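Local coordinates for EST1E (Clostridium proteoclasticum, PDB 2WTM), which hydrolyses ester bonds as a promiscuous feruloyl esterase, probably through the serine hydrolase mechanism of the alpha/beta-hydrolase fold, at residues G10-A15 and K69-F74; Y16-K21 and V57-A62; E75-F80 and G170-V175; A117-R122 and E182-K187; L128-P133 and V192-G197. All coordinates share one frame; numbering follows the deposited sequence.

How the contacts relate
Contacts 1, 2 and 5 all reach the mixed eight-stranded sheet of the alpha/beta-hydrolase fold. Contacts 1 and 2 share strand 11-18, their centres about 19 Å apart, and contact 2 closes within the span of chain that contact 1 encloses. Contact 5, centred about 25 Å from contact 1, joins strands 125-131 and 192-197. Contact 3 follows contact 1 directly in sequence and ties the start of helix 79-93 to helix 171-176. Contact 4 packs helix 109-120 against helix 181-187, centred about 15 Å from contact 5. Contacts 3, 4 and 5 interleave along the chain. Contacts 2 and 5 thus bind strands within the central sheet, contact 1 lays a loop on its strand 11-18, and contacts 3 and 4 join helices at the subunit interface.

Contact 1. Residues G10-A15 and K69-F74; sequences GIKLNA and KSDGKF
Lys12 and Leu13 on the strand face Asp71 and Ser70 on an irregular run, the two stretches heading in nearly opposite directions, 157° apart end to end, with CA atoms of Leu13 and Ser70 4.6 Å apart. In this alpha/beta-hydrolase fold the contact lays the loop between strand 58-62 and helix 79-93 against the beginning of strand 11-18. Asp71 grips Lys12 at both ends of its backbone: Asp71 N donates to Lys12 O at 2.9 Å, while Lys12 N donates to Asp71 OD2 at 2.9 Å, reaching that oxygen from above the carboxylate plane, 43° out of it. The aliphatic start of the Lys12 side chain runs alongside Asp71, pointing the same way, but its NZ turns off to a salt bridge with Asp7. Ile11 adds an apolar touch, CG2 and CD1 against Asp71 CB, as the two side chains slide past in opposite directions.

Ser70 holds the next backbone amide. With OG beside its own backbone N, the hydroxyl oxygen takes the proton of Asn14 N at 2.8 Å, and OG is also hydrogen-bonded to Asp63 O. Asn14, its CG swung anti to the backbone N (chi1 -177°), spreads its amide across the Lys69 methylenes, with ND2 3.6 Å from Lys69 CD. The polar ends then part: ND2 bonds to Asp63 and Lys69 NZ to Tyr16 OH. At the far end, a water donates to Asp71 OD2 at 3.0 Å.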
# COMPACT_ATOMS: atom_id res chain seq x y z
N GLY A 10 -6.15 -1.13 -14.23
CA GLY A 10 -5.58 -0.78 -15.57
C GLY A 10 -4.31 -1.47 -16.04
O GLY A 10 -3.77 -1.15 -17.11
N ILE A 11 -3.81 -2.43 -15.28
CA ILE A 11 -2.47 -2.95 -15.49
C ILE A 11 -2.57 -4.45 -15.79
O ILE A 11 -3.04 -5.22 -14.96
CB ILE A 11 -1.64 -2.71 -14.21
CG1 ILE A 11 -1.46 -1.21 -13.96
CG2 ILE A 11 -0.35 -3.47 -14.13
CD1 ILE A 11 -0.52 -0.52 -14.93
N LYS A 12 -2.05 -4.87 -16.93
CA LYS A 12 -1.97 -6.26 -17.22
C LYS A 12 -0.68 -6.88 -16.65
O LYS A 12 0.43 -6.44 -16.93
CB LYS A 12 -1.95 -6.42 -18.75
CG LYS A 12 -3.28 -6.07 -19.38
CD LYS A 12 -3.40 -6.55 -20.88
CE LYS A 12 -4.85 -6.47 -21.40
NZ LYS A 12 -5.89 -7.21 -20.56
N LEU A 13 -0.85 -7.96 -15.89
CA LEU A 13 0.26 -8.72 -15.29
C LEU A 13 0.52 -10.01 -16.09
O LEU A 13 -0.34 -10.89 -16.21
CB LEU A 13 -0.08 -9.07 -13.81
CG LEU A 13 -0.44 -7.85 -12.93
CD1 LEU A 13 -0.93 -8.46 -11.68
CD2 LEU A 13 0.74 -6.99 -12.78
N ASN A 14 1.70 -10.06 -16.67
CA ASN A 14 2.15 -11.27 -17.38
C ASN A 14 2.33 -12.42 -16.36
O ASN A 14 3.01 -12.25 -15.37
CB ASN A 14 3.45 -11.03 -18.03
CG ASN A 14 3.93 -12.25 -18.85
OD1 ASN A 14 3.21 -12.74 -19.76
ND2 ASN A 14 5.14 -12.72 -18.54
N ALA A 15 1.88 -13.59 -16.68
CA ALA A 15 2.07 -14.73 -15.78
C ALA A 15 2.20 -16.04 -16.53
O ALA A 15 1.65 -16.17 -17.63
CB ALA A 15 0.95 -14.79 -14.85
N LYS A 69 7.32 -8.80 -18.49
CA LYS A 69 6.39 -8.45 -19.57
C LYS A 69 5.11 -7.86 -19.09
O LYS A 69 4.11 -7.86 -19.81
CB LYS A 69 6.11 -9.67 -20.48
CG LYS A 69 7.33 -10.36 -21.05
CD LYS A 69 7.02 -11.78 -21.46
CE LYS A 69 8.23 -12.58 -21.97
NZ LYS A 69 7.80 -14.00 -22.42
N SER A 70 5.10 -7.36 -17.85
CA SER A 70 3.91 -6.71 -17.35
C SER A 70 3.86 -5.23 -17.73
O SER A 70 4.84 -4.69 -18.16
CB SER A 70 3.78 -6.90 -15.85
OG SER A 70 3.52 -8.25 -15.54
N ASP A 71 2.66 -4.64 -17.61
CA ASP A 71 2.48 -3.21 -17.82
C ASP A 71 3.20 -2.41 -16.71
O ASP A 71 3.57 -2.98 -15.68
CB ASP A 71 0.99 -2.83 -17.82
CG ASP A 71 0.24 -3.30 -19.11
OD1 ASP A 71 0.97 -3.49 -20.13
OD2 ASP A 71 -1.00 -3.31 -19.08
N GLY A 72 3.27 -1.10 -16.95
CA GLY A 72 3.84 -0.13 -16.04
C GLY A 72 5.30 0.05 -16.26
O GLY A 72 5.98 -0.84 -16.80
N LYS A 73 5.83 1.19 -15.83
CA LYS A 73 7.25 1.52 -15.92
C LYS A 73 7.93 1.18 -14.60
O LYS A 73 7.36 1.47 -13.50
CB LYS A 73 7.45 3.05 -16.16
CG LYS A 73 6.97 3.60 -17.50
CD LYS A 73 7.22 5.18 -17.53
CE LYS A 73 6.86 5.85 -18.86
N PHE A 74 9.12 0.65 -14.69
CA PHE A 74 9.88 0.30 -13.52
C PHE A 74 9.92 1.44 -12.52
O PHE A 74 9.77 1.26 -11.29
CB PHE A 74 11.32 -0.07 -13.95
CG PHE A 74 12.22 -0.31 -12.84
CD1 PHE A 74 12.28 -1.56 -12.24
CD2 PHE A 74 12.97 0.74 -12.27
CE1 PHE A 74 13.11 -1.77 -11.15
CE2 PHE A 74 13.82 0.52 -11.16
CZ PHE A 74 13.87 -0.74 -10.62
O HOH W 1 -2.00 -0.54 -18.69

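Contact 2. Residues Y16-K21 and V57-A62; sequences YLDMPK and VATLRA
Leu17 and Leu60 meet on one face of the sheet, Leu17 CB resting 4.1 Å from Leu60 CD1, and beyond them the Met19 sulfur and the Pro20 ring close over Ala58 CB. Leu60 continues this apolar layer onto Val89 and Tyr92 of helix 79-93. Leu17 and Leu60 form a non-hydrogen-bonded pair of two antiparallel strands, 11-18 and 58-62; the axes of segments 16-18 and 58-62 approach to 4.8 Å. The flanking pairs, Tyr16 with Arg61 and Asp18 with Thr59, are hydrogen-bonded, and each exchanges two backbone bonds.

The opposite face is polar and lies under helix 43-54. Arg61, bent at chi3 (-70°), folds its guanidinium back over Tyr16, so that Tyr16 CB lies over one face, 3.3 Å from Arg61 NH2. The ring plane is inclined to the guanidinium by only 27°. From the edge, Asp18 OD2 accepts from Arg61 NH2 at 2.9 Å on its syn side, completing a salt bridge, while Arg61 NH1 goes to Ser40 O. A water lies in the guanidinium plane, accepting from Arg61 NE at 3.0 Å and also hydrogen-bonded to Thr59 OG1, 2.7 Å away. Thr59 OG1 has a further partner in Asn53.

With its cation engaged through NE, NH1 and NH2, the buried Arg61 is held against rotation, and the neighbouring carboxylate of Asp18 probably favours its charged form.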
# COMPACT_ATOMS: atom_id res chain seq x y z
N TYR A 16 2.87 -17.00 -15.90
CA TYR A 16 3.11 -18.31 -16.52
C TYR A 16 2.50 -19.33 -15.58
O TYR A 16 2.90 -19.40 -14.41
CB TYR A 16 4.63 -18.61 -16.66
CG TYR A 16 5.36 -17.55 -17.47
CD1 TYR A 16 5.39 -17.59 -18.86
CD2 TYR A 16 6.02 -16.52 -16.85
CE1 TYR A 16 6.06 -16.63 -19.59
CE2 TYR A 16 6.68 -15.55 -17.56
CZ TYR A 16 6.69 -15.60 -18.94
OH TYR A 16 7.38 -14.67 -19.67
N LEU A 17 1.57 -20.15 -16.08
CA LEU A 17 1.04 -21.26 -15.33
C LEU A 17 1.71 -22.53 -15.84
O LEU A 17 1.63 -22.83 -17.06
CB LEU A 17 -0.47 -21.33 -15.53
CG LEU A 17 -1.19 -22.50 -14.86
CD1 LEU A 17 -1.02 -22.58 -13.35
CD2 LEU A 17 -2.70 -22.41 -15.24
N ASP A 18 2.36 -23.26 -14.94
CA ASP A 18 2.98 -24.54 -15.30
C ASP A 18 2.42 -25.61 -14.43
O ASP A 18 2.36 -25.49 -13.20
CB ASP A 18 4.47 -24.51 -15.13
CG ASP A 18 5.15 -23.67 -16.18
OD1 ASP A 18 5.47 -24.17 -17.30
OD2 ASP A 18 5.34 -22.47 -15.89
N MET A 19 1.99 -26.70 -15.09
CA MET A 19 1.34 -27.80 -14.41
C MET A 19 2.31 -28.96 -14.19
O MET A 19 3.29 -29.07 -14.90
CB MET A 19 0.17 -28.32 -15.22
CG MET A 19 -0.95 -27.28 -15.45
SD MET A 19 -1.81 -26.69 -13.98
CE MET A 19 -2.49 -28.09 -13.25
N PRO A 20 2.03 -29.79 -13.18
CA PRO A 20 2.85 -31.01 -13.06
C PRO A 20 2.63 -31.85 -14.31
O PRO A 20 1.59 -31.73 -14.93
CB PRO A 20 2.31 -31.69 -11.82
CG PRO A 20 1.65 -30.66 -11.07
CD PRO A 20 1.09 -29.68 -12.08
N LYS A 21 3.67 -32.61 -14.67
CA LYS A 21 3.79 -33.37 -15.93
C LYS A 21 2.53 -34.08 -16.31
O LYS A 21 2.11 -34.09 -17.49
CB LYS A 21 4.90 -34.43 -15.76
N VAL A 57 3.34 -29.92 -7.86
CA VAL A 57 2.81 -28.56 -7.52
C VAL A 57 2.83 -27.72 -8.77
O VAL A 57 3.86 -27.46 -9.37
CB VAL A 57 3.65 -27.95 -6.31
CG1 VAL A 57 3.21 -26.50 -5.96
CG2 VAL A 57 3.51 -28.79 -5.07
N ALA A 58 1.64 -27.26 -9.14
CA ALA A 58 1.53 -26.29 -10.24
C ALA A 58 2.15 -24.98 -9.73
O ALA A 58 2.24 -24.73 -8.55
CB ALA A 58 0.13 -26.10 -10.57
N THR A 59 2.57 -24.16 -10.68
CA THR A 59 3.21 -22.88 -10.33
C THR A 59 2.61 -21.78 -11.14
O THR A 59 2.25 -21.95 -12.33
CB THR A 59 4.72 -22.95 -10.54
OG1 THR A 59 5.02 -23.37 -11.91
CG2 THR A 59 5.35 -23.89 -9.48
N LEU A 60 2.55 -20.59 -10.52
CA LEU A 60 2.09 -19.40 -11.22
C LEU A 60 3.14 -18.38 -10.93
O LEU A 60 3.20 -17.79 -9.83
CB LEU A 60 0.68 -18.97 -10.78
CG LEU A 60 -0.06 -17.80 -11.45
CD1 LEU A 60 -0.21 -18.10 -12.96
CD2 LEU A 60 -1.36 -17.64 -10.79
N ARG A 61 4.02 -18.19 -11.91
CA ARG A 61 5.01 -17.16 -11.89
C ARG A 61 4.40 -15.88 -12.41
O ARG A 61 3.85 -15.87 -13.52
CB ARG A 61 6.26 -17.53 -12.71
CG ARG A 61 7.09 -18.72 -12.23
CD ARG A 61 8.10 -19.14 -13.25
NE ARG A 61 7.44 -19.76 -14.41
CZ ARG A 61 7.96 -19.79 -15.62
NH1 ARG A 61 9.07 -19.16 -15.84
NH2 ARG A 61 7.38 -20.48 -16.61
N ALA A 62 4.46 -14.76 -11.67
CA ALA A 62 3.84 -13.50 -12.13
C ALA A 62 4.87 -12.40 -12.15
O ALA A 62 5.63 -12.22 -11.14
CB ALA A 62 2.71 -13.12 -11.13
O HOH W 2 5.04 -21.30 -13.65

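Contact 3. Residues E75-F80 and G170-V175; sequences EDHTLF and GNYVRV
Tyr172 turns the CD1-CE1 edge of its ring toward one face of His77 in an offset edge-to-face pair, planes 70° apart and centroids separated by 5.2 Å; CE1 comes within 3.5 Å of His77 NE2. Setting CG anti to the backbone N (chi1 176°) sends the tyrosine along the imidazole, so that both side chains point the same way. The second aromatic contact is a CH-pi contact: Val175 CG1 stands over the face of the Phe80 ring, 3.6 Å from its centroid and displaced toward CD1. The same ring stacks on Phe80 of the second subunit, which places this contact at the dimer interface.

Apolar packing fills in between. Val175 CG2 crosses Thr78 at about a right angle, 4.0 Å from its CB, and Thr78 CG2 rests on the backbone of Tyr172. Thr78 is the N-cap of helix 79-93, OG1 bonding to Lys81 N, so helix 171-176 of this alpha/beta-hydrolase packs against the very start of another helix.

Polar links run through a water and outside residues. The water accepts from Leu79 N at 2.9 Å and donates to Tyr172 O at 2.7 Å, and it sits over the centre of the Tyr172 ring. His77 is held through ND1 by Phe74 O, while His77 NE2 and Tyr172 OH both reach the side-chain amide of Gln109.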
# COMPACT_ATOMS: atom_id res chain seq x y z
N GLU A 75 10.11 2.65 -13.05
CA GLU A 75 10.29 3.80 -12.17
C GLU A 75 9.07 4.07 -11.30
O GLU A 75 9.22 4.76 -10.29
CB GLU A 75 10.65 5.06 -12.97
CG GLU A 75 9.58 5.59 -13.86
CD GLU A 75 10.11 6.52 -14.96
OE1 GLU A 75 10.80 6.03 -15.88
OE2 GLU A 75 9.83 7.72 -14.88
N ASP A 76 7.91 3.64 -11.75
CA ASP A 76 6.66 3.98 -11.04
C ASP A 76 6.25 2.82 -10.13
O ASP A 76 5.14 2.85 -9.58
CB ASP A 76 5.58 4.20 -12.07
CG ASP A 76 5.77 5.49 -12.82
OD1 ASP A 76 6.11 6.48 -12.20
OD2 ASP A 76 5.58 5.51 -14.05
N HIS A 77 7.04 1.77 -10.03
CA HIS A 77 6.64 0.63 -9.13
C HIS A 77 6.91 0.98 -7.71
O HIS A 77 7.79 1.76 -7.40
CB HIS A 77 7.32 -0.66 -9.52
CG HIS A 77 8.57 -1.03 -8.78
ND1 HIS A 77 9.83 -0.66 -9.19
CD2 HIS A 77 8.76 -1.84 -7.70
CE1 HIS A 77 10.74 -1.22 -8.40
NE2 HIS A 77 10.12 -1.94 -7.47
N THR A 78 6.09 0.41 -6.78
CA THR A 78 6.28 0.57 -5.36
C THR A 78 5.82 -0.78 -4.78
O THR A 78 5.12 -1.61 -5.39
CB THR A 78 5.42 1.66 -4.70
OG1 THR A 78 4.05 1.22 -4.63
CG2 THR A 78 5.52 3.02 -5.41
N LEU A 79 6.11 -0.98 -3.53
CA LEU A 79 5.65 -2.19 -2.81
C LEU A 79 4.13 -2.22 -2.66
O LEU A 79 3.54 -3.31 -2.55
CB LEU A 79 6.31 -2.32 -1.42
CG LEU A 79 7.78 -2.75 -1.54
CD1 LEU A 79 8.50 -2.54 -0.20
CD2 LEU A 79 7.91 -4.13 -1.99
N PHE A 80 3.47 -1.06 -2.55
CA PHE A 80 1.96 -1.07 -2.49
C PHE A 80 1.45 -1.62 -3.85
O PHE A 80 0.52 -2.41 -3.88
CB PHE A 80 1.40 0.30 -2.27
CG PHE A 80 1.43 0.78 -0.86
CD1 PHE A 80 1.96 0.08 0.18
CD2 PHE A 80 0.93 2.07 -0.61
CE1 PHE A 80 1.98 0.64 1.48
CE2 PHE A 80 0.94 2.60 0.65
CZ PHE A 80 1.48 1.89 1.69
N GLY A 170 11.05 8.56 -6.03
CA GLY A 170 11.19 8.46 -4.56
C GLY A 170 9.93 8.03 -3.88
O GLY A 170 9.98 7.60 -2.73
N ASN A 171 8.83 7.98 -4.63
CA ASN A 171 7.60 7.39 -4.08
C ASN A 171 7.87 5.93 -3.61
O ASN A 171 7.26 5.45 -2.65
CB ASN A 171 6.49 7.32 -5.15
CG ASN A 171 5.93 8.69 -5.49
OD1 ASN A 171 6.20 9.66 -4.75
ND2 ASN A 171 5.22 8.81 -6.61
N TYR A 172 8.72 5.20 -4.31
CA TYR A 172 9.09 3.83 -3.87
C TYR A 172 9.50 3.92 -2.37
O TYR A 172 9.06 3.09 -1.57
CB TYR A 172 10.22 3.24 -4.74
CG TYR A 172 10.67 1.87 -4.24
CD1 TYR A 172 10.32 0.72 -4.85
CD2 TYR A 172 11.43 1.76 -3.10
CE1 TYR A 172 10.67 -0.49 -4.33
CE2 TYR A 172 11.79 0.56 -2.55
CZ TYR A 172 11.43 -0.58 -3.19
OH TYR A 172 11.81 -1.83 -2.69
N VAL A 173 10.39 4.86 -2.04
CA VAL A 173 10.88 5.06 -0.67
C VAL A 173 9.80 5.56 0.31
O VAL A 173 9.67 5.02 1.39
CB VAL A 173 12.11 6.02 -0.61
CG1 VAL A 173 12.62 6.25 0.81
CG2 VAL A 173 13.20 5.47 -1.58
N ARG A 174 8.99 6.53 -0.14
CA ARG A 174 7.85 7.02 0.68
C ARG A 174 6.95 5.89 1.13
O ARG A 174 6.50 5.83 2.25
CB ARG A 174 7.10 8.07 -0.08
CG ARG A 174 7.91 9.28 -0.48
CD ARG A 174 7.14 10.36 -1.10
NE ARG A 174 7.97 11.48 -1.51
CZ ARG A 174 8.27 12.51 -0.73
NH1 ARG A 174 7.78 12.56 0.50
NH2 ARG A 174 9.03 13.51 -1.17
N VAL A 175 6.68 4.95 0.19
CA VAL A 175 5.86 3.79 0.48
C VAL A 175 6.59 2.80 1.38
O VAL A 175 6.07 2.29 2.36
CB VAL A 175 5.42 3.12 -0.83
CG1 VAL A 175 4.85 1.75 -0.58
CG2 VAL A 175 4.44 4.01 -1.59
O HOH W 3 8.13 0.67 -2.27

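Contact 4. Residues A117-R122 and E182-K187; sequences AAAMER and EDFVDK
Lys187 reaches across to Ala119 and Arg122, and its side chain can be followed outward. Its CB lies 4.2 Å from Ala119 CB; bends at chi2 and chi3 (-58° and -62°) then curl the chain back, so that CE comes over one face of the Arg122 guanidinium, 3.5 Å from NE. The terminal NZ ends 4.1 Å from Arg122 NE and forms a salt bridge with Glu154 of the second subunit. The two chains cross at a slant, and Arg122 CD approaches Lys187 O at 3.5 Å.

This is the seam between the C-terminal end of helix 109-120 and helix 181-187 in the alpha/beta-hydrolase fold. Ala119 is its close point, with CB 3.3 Å from Phe184 O. The Phe184 ring presents its edge to the first helix: Ala119 CB and Met120 CG both lie near the ring plane, Met120 CG 3.9 Å from Phe184 CE1. Met120 SD completes a Met-aromatic contact at the same rim, 5.5 Å from the ring centroid.

Arg122 turns back on its own helix end, NH1 donating to Ala119 O at 2.7 Å with that oxygen in the guanidinium plane. Its NE is paired with Glu154 of the second subunit, as Lys187 NZ is, and NH2 with Gln177 of that subunit. Two cations can therefore lie close together because a carboxylate from across the dimer interface probably offsets their mutual repulsion.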
# COMPACT_ATOMS: atom_id res chain seq x y z
N ALA A 117 2.41 -10.39 1.75
CA ALA A 117 1.18 -10.83 1.15
C ALA A 117 0.67 -12.12 1.88
O ALA A 117 -0.51 -12.30 2.06
CB ALA A 117 1.35 -11.13 -0.37
N ALA A 118 1.56 -13.04 2.24
CA ALA A 118 1.17 -14.25 3.00
C ALA A 118 0.44 -13.92 4.30
O ALA A 118 -0.59 -14.49 4.69
CB ALA A 118 2.30 -15.14 3.24
N ALA A 119 0.95 -12.91 4.97
CA ALA A 119 0.28 -12.50 6.19
C ALA A 119 -1.11 -11.95 5.89
O ALA A 119 -2.05 -12.22 6.62
CB ALA A 119 1.18 -11.56 6.94
N MET A 120 -1.25 -11.13 4.86
CA MET A 120 -2.52 -10.55 4.52
C MET A 120 -3.48 -11.60 4.05
O MET A 120 -4.69 -11.42 4.11
CB MET A 120 -2.30 -9.50 3.43
CG MET A 120 -1.39 -8.36 3.86
SD MET A 120 -0.88 -7.30 2.44
CE MET A 120 -2.34 -6.59 2.38
N GLU A 121 -2.93 -12.72 3.55
CA GLU A 121 -3.67 -13.86 3.00
C GLU A 121 -3.49 -15.12 3.88
O GLU A 121 -3.44 -16.24 3.38
CB GLU A 121 -3.20 -14.19 1.56
CG GLU A 121 -3.40 -13.09 0.61
CD GLU A 121 -4.80 -12.98 0.04
OE1 GLU A 121 -5.77 -13.53 0.62
OE2 GLU A 121 -4.94 -12.29 -1.01
N ARG A 122 -3.41 -14.94 5.19
CA ARG A 122 -2.88 -16.00 6.08
C ARG A 122 -3.85 -17.16 6.20
O ARG A 122 -3.39 -18.27 6.48
CB ARG A 122 -2.48 -15.42 7.44
CG ARG A 122 -3.64 -14.70 8.19
CD ARG A 122 -3.08 -13.85 9.32
NE ARG A 122 -4.07 -12.94 9.93
CZ ARG A 122 -4.48 -11.77 9.43
NH1 ARG A 122 -4.04 -11.32 8.27
NH2 ARG A 122 -5.37 -11.03 10.11
N GLU A 182 7.89 -6.53 10.69
CA GLU A 182 7.74 -7.36 11.87
C GLU A 182 6.31 -7.70 12.21
O GLU A 182 6.02 -8.81 12.74
CB GLU A 182 8.43 -6.66 13.04
CG GLU A 182 9.93 -6.60 13.03
CD GLU A 182 10.55 -5.55 12.07
OE1 GLU A 182 9.81 -4.63 11.54
OE2 GLU A 182 11.80 -5.63 11.87
N ASP A 183 5.37 -6.80 11.90
CA ASP A 183 3.93 -7.03 12.11
C ASP A 183 3.46 -8.21 11.26
O ASP A 183 2.67 -9.07 11.69
CB ASP A 183 3.09 -5.82 11.76
CG ASP A 183 3.19 -4.72 12.75
OD1 ASP A 183 3.91 -4.86 13.77
OD2 ASP A 183 2.59 -3.68 12.44
N PHE A 184 3.91 -8.20 10.01
CA PHE A 184 3.53 -9.26 9.06
C PHE A 184 4.18 -10.62 9.42
O PHE A 184 3.58 -11.67 9.18
CB PHE A 184 3.92 -8.90 7.59
CG PHE A 184 3.29 -7.65 7.04
CD1 PHE A 184 2.27 -7.74 6.15
CD2 PHE A 184 3.64 -6.38 7.48
CE1 PHE A 184 1.68 -6.62 5.58
CE2 PHE A 184 3.09 -5.24 6.91
CZ PHE A 184 2.09 -5.37 5.97
N VAL A 185 5.40 -10.58 9.90
CA VAL A 185 6.05 -11.81 10.38
C VAL A 185 5.23 -12.40 11.53
O VAL A 185 4.94 -13.61 11.58
CB VAL A 185 7.49 -11.55 10.80
CG1 VAL A 185 8.10 -12.75 11.51
CG2 VAL A 185 8.34 -11.16 9.58
N ASP A 186 4.87 -11.54 12.47
CA ASP A 186 4.08 -12.02 13.60
C ASP A 186 2.74 -12.63 13.22
O ASP A 186 2.21 -13.52 13.94
CB ASP A 186 3.83 -10.84 14.56
CG ASP A 186 4.98 -10.59 15.49
OD1 ASP A 186 5.96 -11.40 15.60
OD2 ASP A 186 4.89 -9.53 16.16
N LYS A 187 2.13 -12.15 12.16
CA LYS A 187 0.83 -12.62 11.78
C LYS A 187 0.82 -13.94 11.04
O LYS A 187 -0.22 -14.64 11.11
CB LYS A 187 0.08 -11.57 10.99
CG LYS A 187 -0.32 -10.38 11.83
CD LYS A 187 -1.18 -10.75 13.02
CE LYS A 187 -2.48 -11.37 12.60
NZ LYS A 187 -3.45 -11.51 13.75

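Contact 5. Residues L128-P133 and V192-G197; sequences LIPLSP and VLIVHG
Leu128 O accepts from Leu193 N at 2.9 Å, and Pro130 O from Val195 N at a longer 3.3 Å, in parallel pairing where the axes of segments 128-131 and 192-197 approach to 4.8 Å. Ser132 N returns a short bond of 2.6 Å to Val195 O. Proline interrupts the exchange at Leu193 O: Pro130 N has no proton to give, and its CD instead lies 3.0 Å from that oxygen, with Ile129 CA making a CA-H...O contact to it.

Past the end of strand 125-131, Ser132 OG donates to a water at 2.7 Å, which also accepts from Gly197 N; OG is hydrogen-bonded to Tyr230 OH as well. His196 is satisfied through both ring nitrogens, ND1 with Ser208 OG and NE2 with Val203 O. These bonds hold the imidazole with Ser132 CA over one face, 3.9 Å from its centroid. The Leu131 and Val195 side chains lie side by side, Leu131 CD2 3.7 Å from Val195 CG2, while Pro130 and Pro133 pack on Ile194.

Helices 109-120 and 234-249 cover this pair, adjacent parallel strands of an alpha/beta-hydrolase core, whose ends lead toward the probable Ser108-His228-Asp200 catalytic triad.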
# COMPACT_ATOMS: atom_id res chain seq x y z
N LEU A 128 5.00 -20.82 3.12
CA LEU A 128 5.65 -19.61 2.58
C LEU A 128 7.12 -19.88 2.45
O LEU A 128 7.77 -20.39 3.38
CB LEU A 128 5.41 -18.47 3.58
CG LEU A 128 6.18 -17.22 3.28
CD1 LEU A 128 5.74 -16.54 2.03
CD2 LEU A 128 5.99 -16.31 4.45
N ILE A 129 7.67 -19.50 1.31
CA ILE A 129 9.10 -19.65 1.01
C ILE A 129 9.78 -18.36 0.56
O ILE A 129 9.86 -18.09 -0.63
CB ILE A 129 9.31 -20.74 -0.06
CG1 ILE A 129 8.56 -22.00 0.37
CG2 ILE A 129 10.80 -21.02 -0.17
CD1 ILE A 129 8.60 -23.08 -0.67
N PRO A 130 10.30 -17.57 1.51
CA PRO A 130 11.07 -16.40 1.11
C PRO A 130 12.51 -16.80 0.81
O PRO A 130 13.24 -17.20 1.70
CB PRO A 130 10.93 -15.48 2.33
CG PRO A 130 9.86 -16.07 3.14
CD PRO A 130 10.05 -17.55 2.94
N LEU A 131 12.93 -16.56 -0.42
CA LEU A 131 14.28 -16.88 -0.90
C LEU A 131 15.15 -15.60 -0.83
O LEU A 131 14.80 -14.63 -1.49
CB LEU A 131 14.19 -17.43 -2.31
CG LEU A 131 13.38 -18.69 -2.49
CD1 LEU A 131 13.08 -19.00 -3.96
CD2 LEU A 131 13.96 -19.89 -1.76
N SER A 132 16.17 -15.57 0.09
CA SER A 132 17.00 -14.39 0.31
C SER A 132 16.16 -13.12 0.34
O SER A 132 16.42 -12.16 -0.42
CB SER A 132 18.07 -14.34 -0.81
OG SER A 132 18.82 -15.60 -0.78
N PRO A 133 15.16 -13.12 1.24
CA PRO A 133 14.21 -12.00 1.19
C PRO A 133 14.82 -10.68 1.53
O PRO A 133 15.64 -10.61 2.47
CB PRO A 133 13.18 -12.42 2.22
CG PRO A 133 13.90 -13.29 3.17
CD PRO A 133 14.83 -14.05 2.34
N VAL A 192 7.04 -21.74 7.33
CA VAL A 192 7.93 -20.92 6.54
C VAL A 192 9.30 -21.57 6.32
O VAL A 192 9.87 -22.14 7.26
CB VAL A 192 8.11 -19.52 7.22
CG1 VAL A 192 8.98 -18.65 6.42
CG2 VAL A 192 6.79 -18.92 7.48
N LEU A 193 9.80 -21.49 5.06
CA LEU A 193 11.18 -21.84 4.76
C LEU A 193 11.91 -20.65 4.21
O LEU A 193 11.57 -20.16 3.12
CB LEU A 193 11.29 -22.96 3.74
CG LEU A 193 12.67 -23.31 3.21
CD1 LEU A 193 13.48 -24.07 4.25
CD2 LEU A 193 12.59 -24.20 1.95
N ILE A 194 12.86 -20.13 4.99
CA ILE A 194 13.76 -19.08 4.45
C ILE A 194 15.03 -19.73 4.00
O ILE A 194 15.61 -20.54 4.75
CB ILE A 194 14.06 -17.94 5.45
CG1 ILE A 194 12.77 -17.21 5.75
CG2 ILE A 194 15.07 -17.01 4.85
CD1 ILE A 194 12.99 -16.15 6.84
N VAL A 195 15.44 -19.40 2.79
CA VAL A 195 16.77 -19.82 2.25
C VAL A 195 17.61 -18.58 2.04
O VAL A 195 17.07 -17.52 1.64
CB VAL A 195 16.57 -20.57 0.90
CG1 VAL A 195 17.93 -21.11 0.44
CG2 VAL A 195 15.57 -21.64 1.07
N HIS A 196 18.92 -18.62 2.35
CA HIS A 196 19.76 -17.48 2.16
C HIS A 196 21.22 -17.90 2.14
O HIS A 196 21.61 -18.74 2.96
CB HIS A 196 19.53 -16.50 3.35
CG HIS A 196 19.77 -15.06 3.05
ND1 HIS A 196 18.83 -14.08 3.32
CD2 HIS A 196 20.83 -14.42 2.54
CE1 HIS A 196 19.30 -12.91 2.97
NE2 HIS A 196 20.51 -13.08 2.47
N GLY A 197 21.95 -17.36 1.16
CA GLY A 197 23.41 -17.59 0.98
C GLY A 197 24.17 -16.73 1.97
O GLY A 197 23.93 -15.52 2.03
O HOH W 4 21.51 -15.43 -1.03